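PDB 2ORY: lipase from Photobacterium sp. M37, which probably catalyses the hydrolysis of triacylglycerols as a cold-adapted class 3 lipase of the alpha/beta-hydrolase fold. Local coordinates for residues Leu8-Tyr18 with Lys36-Phe47. Numbering follows the deposited sequence.
Sequences LMLAFSYMSYY and KMKEALKTWKPF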
ATOM      1  N   LEU A   8       4.035  -6.608  12.340  1.00 28.36           N
ATOM      2  CA  LEU A   8       4.158  -7.779  11.499  1.00 29.03           C
ATOM      3  C   LEU A   8       3.790  -7.443  10.077  1.00 27.13           C
ATOM      4  O   LEU A   8       4.518  -7.784   9.158  1.00 37.39           O
ATOM      5  CB  LEU A   8       3.272  -8.909  12.010  1.00 27.89           C
ATOM      6  CG  LEU A   8       3.344 -10.204  11.204  1.00 30.75           C
ATOM      7  CD1 LEU A   8       4.760 -10.764  11.250  1.00 31.35           C
ATOM      8  CD2 LEU A   8       2.364 -11.206  11.791  1.00 34.26           C
ATOM      9  N   MET A   9       2.657  -6.778   9.894  1.00 30.14           N
ATOM     10  CA  MET A   9       2.211  -6.380   8.565  1.00 27.98           C
ATOM     11  C   MET A   9       3.182  -5.382   7.897  1.00 25.21           C
ATOM     12  O   MET A   9       3.261  -5.313   6.673  1.00 26.46           O
ATOM     13  CB  MET A   9       0.804  -5.777   8.647  1.00 25.05           C
ATOM     14  CG  MET A   9      -0.280  -6.733   9.154  1.00 28.43           C
ATOM     15  SD  MET A   9      -0.350  -8.353   8.353  1.00 25.99           S
ATOM     16  CE  MET A   9      -1.095  -7.977   6.906  1.00 41.99           C
ATOM     17  N   LEU A  10       3.901  -4.598   8.695  1.00 26.75           N
ATOM     18  CA  LEU A  10       4.879  -3.653   8.147  1.00 25.64           C
ATOM     19  C   LEU A  10       5.975  -4.489   7.504  1.00 26.97           C
ATOM     20  O   LEU A  10       6.491  -4.152   6.443  1.00 27.84           O
ATOM     21  CB  LEU A  10       5.502  -2.797   9.254  1.00 26.30           C
ATOM     22  CG  LEU A  10       6.545  -1.794   8.741  1.00 30.21           C
ATOM     23  CD1 LEU A  10       5.814  -0.733   7.906  1.00 25.42           C
ATOM     24  CD2 LEU A  10       7.300  -1.142   9.893  1.00 22.41           C
ATOM     25  N   ALA A  11       6.322  -5.588   8.173  1.00 26.47           N
ATOM     26  CA  ALA A  11       7.340  -6.508   7.687  1.00 23.18           C
ATOM     27  C   ALA A  11       6.931  -7.141   6.359  1.00 25.21           C
ATOM     28  O   ALA A  11       7.752  -7.307   5.461  1.00 25.09           O
ATOM     29  CB  ALA A  11       7.601  -7.603   8.738  1.00 25.37           C
ATOM     30  N   PHE A  12       5.665  -7.517   6.239  1.00 23.88           N
ATOM     31  CA  PHE A  12       5.187  -8.123   5.003  1.00 26.03           C
ATOM     32  C   PHE A  12       5.087  -7.076   3.907  1.00 25.47           C
ATOM     33  O   PHE A  12       5.356  -7.360   2.744  1.00 24.23           O
ATOM     34  CB  PHE A  12       3.814  -8.759   5.207  1.00 27.25           C
ATOM     35  CG  PHE A  12       3.855 -10.061   5.950  1.00 31.00           C
ATOM     36  CD1 PHE A  12       3.196 -10.204   7.173  1.00 26.64           C
ATOM     37  CD2 PHE A  12       4.523 -11.156   5.409  1.00 21.65           C
ATOM     38  CE1 PHE A  12       3.198 -11.420   7.841  1.00 24.72           C
ATOM     39  CE2 PHE A  12       4.534 -12.374   6.070  1.00 27.98           C
ATOM     40  CZ  PHE A  12       3.868 -12.511   7.290  1.00 30.57           C
ATOM     41  N   SER A  13       4.697  -5.864   4.286  1.00 24.91           N
ATOM     42  CA  SER A  13       4.571  -4.792   3.317  1.00 22.16           C
ATOM     43  C   SER A  13       5.937  -4.470   2.738  1.00 24.50           C
ATOM     44  O   SER A  13       6.060  -4.219   1.537  1.00 23.42           O
ATOM     45  CB  SER A  13       3.978  -3.538   3.959  1.00 21.42           C
ATOM     46  OG  SER A  13       2.584  -3.683   4.178  1.00 22.45           O
ATOM     47  N   TYR A  14       6.965  -4.488   3.583  1.00 22.92           N
ATOM     48  CA  TYR A  14       8.318  -4.173   3.115  1.00 24.05           C
ATOM     49  C   TYR A  14       9.017  -5.301   2.376  1.00 27.49           C
ATOM     50  O   TYR A  14       9.829  -5.052   1.478  1.00 29.22           O
ATOM     51  CB  TYR A  14       9.192  -3.656   4.263  1.00 17.91           C
ATOM     52  CG  TYR A  14       9.032  -2.154   4.456  1.00 23.90           C
ATOM     53  CD1 TYR A  14       7.773  -1.600   4.704  1.00 22.80           C
ATOM     54  CD2 TYR A  14      10.123  -1.285   4.347  1.00 15.38           C
ATOM     55  CE1 TYR A  14       7.594  -0.222   4.834  1.00 22.41           C
ATOM     56  CE2 TYR A  14       9.962   0.111   4.482  1.00 19.95           C
ATOM     57  CZ  TYR A  14       8.687   0.634   4.723  1.00 26.85           C
ATOM     58  OH  TYR A  14       8.484   1.998   4.848  1.00 21.52           O
ATOM     59  N   MET A  15       8.684  -6.537   2.728  1.00 26.66           N
ATOM     60  CA  MET A  15       9.261  -7.694   2.052  1.00 29.06           C
ATOM     61  C   MET A  15       8.764  -7.688   0.601  1.00 29.94           C
ATOM     62  O   MET A  15       9.390  -8.269  -0.279  1.00 27.01           O
ATOM     63  CB  MET A  15       8.820  -8.986   2.748  1.00 28.81           C
ATOM     64  CG  MET A  15       9.527 -10.247   2.238  1.00 33.17           C
ATOM     65  SD  MET A  15       9.030 -11.736   3.152  1.00 35.11           S
ATOM     66  CE  MET A  15       7.517 -12.136   2.353  1.00 32.09           C
ATOM     67  N   SER A  16       7.628  -7.026   0.374  1.00 27.79           N
ATOM     68  CA  SER A  16       7.029  -6.904  -0.951  1.00 26.88           C
ATOM     69  C   SER A  16       7.952  -6.181  -1.918  1.00 26.25           C
ATOM     70  O   SER A  16       7.893  -6.395  -3.130  1.00 27.87           O
ATOM     71  CB  SER A  16       5.735  -6.103  -0.868  1.00 23.75           C
ATOM     72  OG  SER A  16       4.872  -6.656   0.092  1.00 36.36           O
ATOM     73  N   TYR A  17       8.790  -5.315  -1.372  1.00 25.56           N
ATOM     74  CA  TYR A  17       9.695  -4.515  -2.174  1.00 28.59           C
ATOM     75  C   TYR A  17      10.963  -5.188  -2.720  1.00 33.55           C
ATOM     76  O   TYR A  17      11.727  -4.559  -3.454  1.00 35.02           O
ATOM     77  CB  TYR A  17      10.065  -3.245  -1.394  1.00 25.13           C
ATOM     78  CG  TYR A  17       8.932  -2.233  -1.351  1.00 28.91           C
ATOM     79  CD1 TYR A  17       8.455  -1.732  -0.140  1.00 26.07           C
ATOM     80  CD2 TYR A  17       8.323  -1.791  -2.531  1.00 26.36           C
ATOM     81  CE1 TYR A  17       7.402  -0.820  -0.099  1.00 25.47           C
ATOM     82  CE2 TYR A  17       7.270  -0.876  -2.502  1.00 25.52           C
ATOM     83  CZ  TYR A  17       6.817  -0.397  -1.283  1.00 25.10           C
ATOM     84  OH  TYR A  17       5.787   0.513  -1.257  1.00 27.93           O
ATOM     85  N   TYR A  18      11.194  -6.453  -2.389  1.00 30.90           N
ATOM     86  CA  TYR A  18      12.382  -7.110  -2.902  1.00 33.28           C
ATOM     87  C   TYR A  18      12.357  -7.051  -4.413  1.00 37.59           C
ATOM     88  O   TYR A  18      11.322  -7.289  -5.023  1.00 39.84           O
ATOM     89  CB  TYR A  18      12.449  -8.560  -2.441  1.00 34.22           C
ATOM     90  CG  TYR A  18      13.237  -8.740  -1.166  1.00 32.44           C
ATOM     91  CD1 TYR A  18      12.659  -9.337  -0.048  1.00 31.38           C
ATOM     92  CD2 TYR A  18      14.566  -8.334  -1.085  1.00 27.04           C
ATOM     93  CE1 TYR A  18      13.382  -9.531   1.115  1.00 26.99           C
ATOM     94  CE2 TYR A  18      15.303  -8.523   0.076  1.00 26.28           C
ATOM     95  CZ  TYR A  18      14.705  -9.125   1.171  1.00 29.63           C
ATOM     96  OH  TYR A  18      15.422  -9.341   2.325  1.00 27.12           O
ATOM     97  N   LYS A  36      13.722 -14.645  -2.752  1.00 33.48           N
ATOM     98  CA  LYS A  36      14.021 -13.672  -1.718  1.00 33.38           C
ATOM     99  C   LYS A  36      13.045 -13.775  -0.553  1.00 34.38           C
ATOM    100  O   LYS A  36      13.439 -13.755   0.615  1.00 28.45           O
ATOM    101  CB  LYS A  36      13.992 -12.260  -2.308  1.00 37.16           C
ATOM    102  CG  LYS A  36      15.205 -11.924  -3.181  1.00 40.90           C
ATOM    103  CD  LYS A  36      16.461 -11.836  -2.326  1.00 44.73           C
ATOM    104  CE  LYS A  36      17.722 -11.640  -3.163  1.00 55.53           C
ATOM    105  NZ  LYS A  36      18.969 -11.591  -2.326  1.00 54.65           N
ATOM    106  N   MET A  37      11.763 -13.890  -0.869  1.00 33.04           N
ATOM    107  CA  MET A  37      10.763 -13.993   0.181  1.00 37.02           C
ATOM    108  C   MET A  37      10.989 -15.197   1.098  1.00 35.50           C
ATOM    109  O   MET A  37      10.901 -15.074   2.309  1.00 34.64           O
ATOM    110  CB  MET A  37       9.378 -14.070  -0.442  1.00 35.91           C
ATOM    111  CG  MET A  37       9.124 -12.956  -1.408  1.00 36.54           C
ATOM    112  SD  MET A  37       7.438 -12.940  -1.955  1.00 35.68           S
ATOM    113  CE  MET A  37       7.162 -11.200  -1.720  1.00 37.92           C
ATOM    114  N   LYS A  38      11.297 -16.351   0.513  1.00 40.42           N
ATOM    115  CA  LYS A  38      11.515 -17.566   1.290  1.00 43.02           C
ATOM    116  C   LYS A  38      12.694 -17.424   2.237  1.00 43.17           C
ATOM    117  O   LYS A  38      12.630 -17.874   3.380  1.00 45.36           O
ATOM    118  CB  LYS A  38      11.721 -18.769   0.365  1.00 41.83           C
ATOM    119  CG  LYS A  38      10.501 -19.115  -0.472  1.00 43.09           C
ATOM    120  CD  LYS A  38      10.719 -20.391  -1.264  1.00 40.45           C
ATOM    121  CE  LYS A  38       9.532 -20.678  -2.156  1.00 40.07           C
ATOM    122  NZ  LYS A  38       9.706 -21.925  -2.948  1.00 39.93           N
ATOM    123  N   GLU A  39      13.770 -16.799   1.776  1.00 41.99           N
ATOM    124  CA  GLU A  39      14.923 -16.607   2.642  1.00 43.27           C
ATOM    125  C   GLU A  39      14.554 -15.690   3.816  1.00 42.49           C
ATOM    126  O   GLU A  39      14.958 -15.928   4.962  1.00 42.09           O
ATOM    127  CB  GLU A  39      16.089 -15.983   1.875  1.00 41.26           C
ATOM    128  CG  GLU A  39      17.305 -15.747   2.767  1.00 47.82           C
ATOM    129  CD  GLU A  39      18.394 -14.918   2.104  1.00 56.10           C
ATOM    130  OE1 GLU A  39      19.453 -14.722   2.743  1.00 58.39           O
ATOM    131  OE2 GLU A  39      18.196 -14.460   0.954  1.00 59.80           O
ATOM    132  N   ALA A  40      13.806 -14.631   3.512  1.00 39.68           N
ATOM    133  CA  ALA A  40      13.364 -13.669   4.523  1.00 39.73           C
ATOM    134  C   ALA A  40      12.450 -14.321   5.569  1.00 36.64           C
ATOM    135  O   ALA A  40      12.654 -14.175   6.772  1.00 33.68           O
ATOM    136  CB  ALA A  40      12.627 -12.503   3.848  1.00 37.75           C
ATOM    137  N   LEU A  41      11.430 -15.031   5.107  1.00 38.30           N
ATOM    138  CA  LEU A  41      10.513 -15.675   6.031  1.00 40.80           C
ATOM    139  C   LEU A  41      11.266 -16.633   6.952  1.00 46.59           C
ATOM    140  O   LEU A  41      10.701 -17.166   7.902  1.00 50.67           O
ATOM    141  CB  LEU A  41       9.442 -16.438   5.258  1.00 36.04           C
ATOM    142  CG  LEU A  41       8.396 -15.632   4.487  1.00 38.13           C
ATOM    143  CD1 LEU A  41       7.473 -16.599   3.754  1.00 33.99           C
ATOM    144  CD2 LEU A  41       7.601 -14.755   5.454  1.00 35.20           C
ATOM    145  N   LYS A  42      12.548 -16.833   6.675  1.00 50.24           N
ATOM    146  CA  LYS A  42      13.365 -17.750   7.455  1.00 50.32           C
ATOM    147  C   LYS A  42      14.410 -17.059   8.312  1.00 45.00           C
ATOM    148  O   LYS A  42      14.920 -17.641   9.259  1.00 44.91           O
ATOM    149  CB  LYS A  42      14.061 -18.727   6.512  1.00 55.21           C
ATOM    150  CG  LYS A  42      14.928 -19.756   7.195  1.00 61.16           C
ATOM    151  CD  LYS A  42      15.766 -20.529   6.175  1.00 67.35           C
ATOM    152  CE  LYS A  42      16.831 -19.642   5.521  1.00 69.55           C
ATOM    153  NZ  LYS A  42      17.717 -20.395   4.578  1.00 70.19           N
ATOM    154  N   THR A  43      14.721 -15.813   7.991  1.00 43.27           N
ATOM    155  CA  THR A  43      15.744 -15.107   8.739  1.00 42.86           C
ATOM    156  C   THR A  43      15.300 -13.834   9.438  1.00 43.43           C
ATOM    157  O   THR A  43      15.850 -13.469  10.479  1.00 43.83           O
ATOM    158  CB  THR A  43      16.925 -14.775   7.817  1.00 47.85           C
ATOM    159  OG1 THR A  43      16.488 -13.885   6.782  1.00 47.98           O
ATOM    160  CG2 THR A  43      17.473 -16.058   7.182  1.00 43.95           C
ATOM    161  N   TRP A  44      14.317 -13.141   8.870  1.00 44.72           N
ATOM    162  CA  TRP A  44      13.829 -11.898   9.475  1.00 41.22           C
ATOM    163  C   TRP A  44      13.261 -12.203  10.859  1.00 39.41           C
ATOM    164  O   TRP A  44      12.463 -13.133  11.014  1.00 34.27           O
ATOM    165  CB  TRP A  44      12.732 -11.280   8.601  1.00 42.39           C
ATOM    166  CG  TRP A  44      13.206 -10.593   7.345  1.00 39.85           C
ATOM    167  CD1 TRP A  44      14.288 -10.922   6.579  1.00 40.45           C
ATOM    168  CD2 TRP A  44      12.552  -9.516   6.670  1.00 39.91           C
ATOM    169  NE1 TRP A  44      14.347 -10.118   5.465  1.00 37.81           N
ATOM    170  CE2 TRP A  44      13.291  -9.248   5.494  1.00 41.37           C
ATOM    171  CE3 TRP A  44      11.408  -8.752   6.941  1.00 37.27           C
ATOM    172  CZ2 TRP A  44      12.919  -8.249   4.589  1.00 38.99           C
ATOM    173  CZ3 TRP A  44      11.039  -7.755   6.039  1.00 36.45           C
ATOM    174  CH2 TRP A  44      11.790  -7.514   4.880  1.00 39.29           C
ATOM    175  N   LYS A  45      13.661 -11.418  11.857  1.00 39.17           N
ATOM    176  CA  LYS A  45      13.188 -11.625  13.224  1.00 44.05           C
ATOM    177  C   LYS A  45      11.666 -11.823  13.321  1.00 44.07           C
ATOM    178  O   LYS A  45      11.189 -12.871  13.767  1.00 44.05           O
ATOM    179  CB  LYS A  45      13.603 -10.455  14.122  1.00 46.98           C
ATOM    180  CG  LYS A  45      15.096 -10.311  14.376  1.00 51.29           C
ATOM    181  CD  LYS A  45      15.337  -9.202  15.399  1.00 53.16           C
ATOM    182  CE  LYS A  45      16.809  -8.812  15.504  1.00 55.97           C
ATOM    183  NZ  LYS A  45      17.059  -7.691  16.474  1.00 53.17           N
ATOM    184  N   PRO A  46      10.882 -10.821  12.892  1.00 41.39           N
ATOM    185  CA  PRO A  46       9.423 -10.940  12.958  1.00 39.86           C
ATOM    186  C   PRO A  46       8.809 -12.203  12.347  1.00 36.96           C
ATOM    187  O   PRO A  46       7.681 -12.576  12.686  1.00 36.64           O
ATOM    188  CB  PRO A  46       8.945  -9.653  12.277  1.00 37.25           C
ATOM    189  CG  PRO A  46      10.050  -9.326  11.350  1.00 40.84           C
ATOM    190  CD  PRO A  46      11.270  -9.591  12.182  1.00 39.35           C
ATOM    191  N   PHE A  47       9.539 -12.876  11.464  1.00 35.98           N
ATOM    192  CA  PHE A  47       9.006 -14.085  10.839  1.00 36.24           C
ATOM    193  C   PHE A  47       9.503 -15.378  11.498  1.00 37.88           C
ATOM    194  O   PHE A  47       9.144 -16.465  11.062  1.00 35.87           O
ATOM    195  CB  PHE A  47       9.362 -14.129   9.341  1.00 37.27           C
ATOM    196  CG  PHE A  47       8.890 -12.928   8.548  1.00 36.96           C
ATOM    197  CD1 PHE A  47       7.633 -12.366   8.770  1.00 40.77           C
ATOM    198  CD2 PHE A  47       9.697 -12.375   7.555  1.00 37.35           C
ATOM    199  CE1 PHE A  47       7.183 -11.263   8.013  1.00 37.77           C
ATOM    200  CE2 PHE A  47       9.260 -11.279   6.796  1.00 38.90           C
ATOM    201  CZ  PHE A  47       7.997 -10.721   7.027  1.00 33.28           C
TER
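M15 sends its sulfur against both W44 and F47 in an antiparallel pair of N-terminal helices laid against the central sheet of the alpha/beta-hydrolase fold. The short helix axes approach to 11.5 Å at 154°, nearly antiparallel, and this wide spacing is filled mainly by long and aromatic side chains. M15 carries the tight part. With CG anti to the backbone N, its chain reaches across until SD is 3.7 Å from A40 CB; a bend at chi3 then turns CE toward M37 CB. Two Met-aromatic contacts result: SD stands almost on the normal of the W44 six-membered ring, though distant at 5.2 Å from its centroid, and meets the F47 ring obliquely. Next to F47 CE2, the atom nearest the sulfur, F47 CZ abuts A11 CB at 3.6 Å, while F47 CE1 sits over one face of the F12 ring, the two ring planes inclined at 34°. Strands 66-78 and 84-90 of the sheet pack against this part, Y74 touching M15 and V86 touching F12.

The looser, partly exposed side is confined to L8 and the outer part of K36. L8 brings only CD1 into contact, 3.7 Å from P46 O. K36 lays CB over a face of the Y18 ring, a CH-pi contact, but its aliphatic chain bends at chi2 and leads the amine away. Y18 and W44 stay buried, running alongside one another in opposite senses with Y18 CE1 against W44 CZ2. The hydroxyl of Y18, also hydrogen-bonded to D330, lies at the indole edge, where W44 NE1 gives Y18 OH a weak bond of 3.4 Å, bent to 139° at the hydrogen.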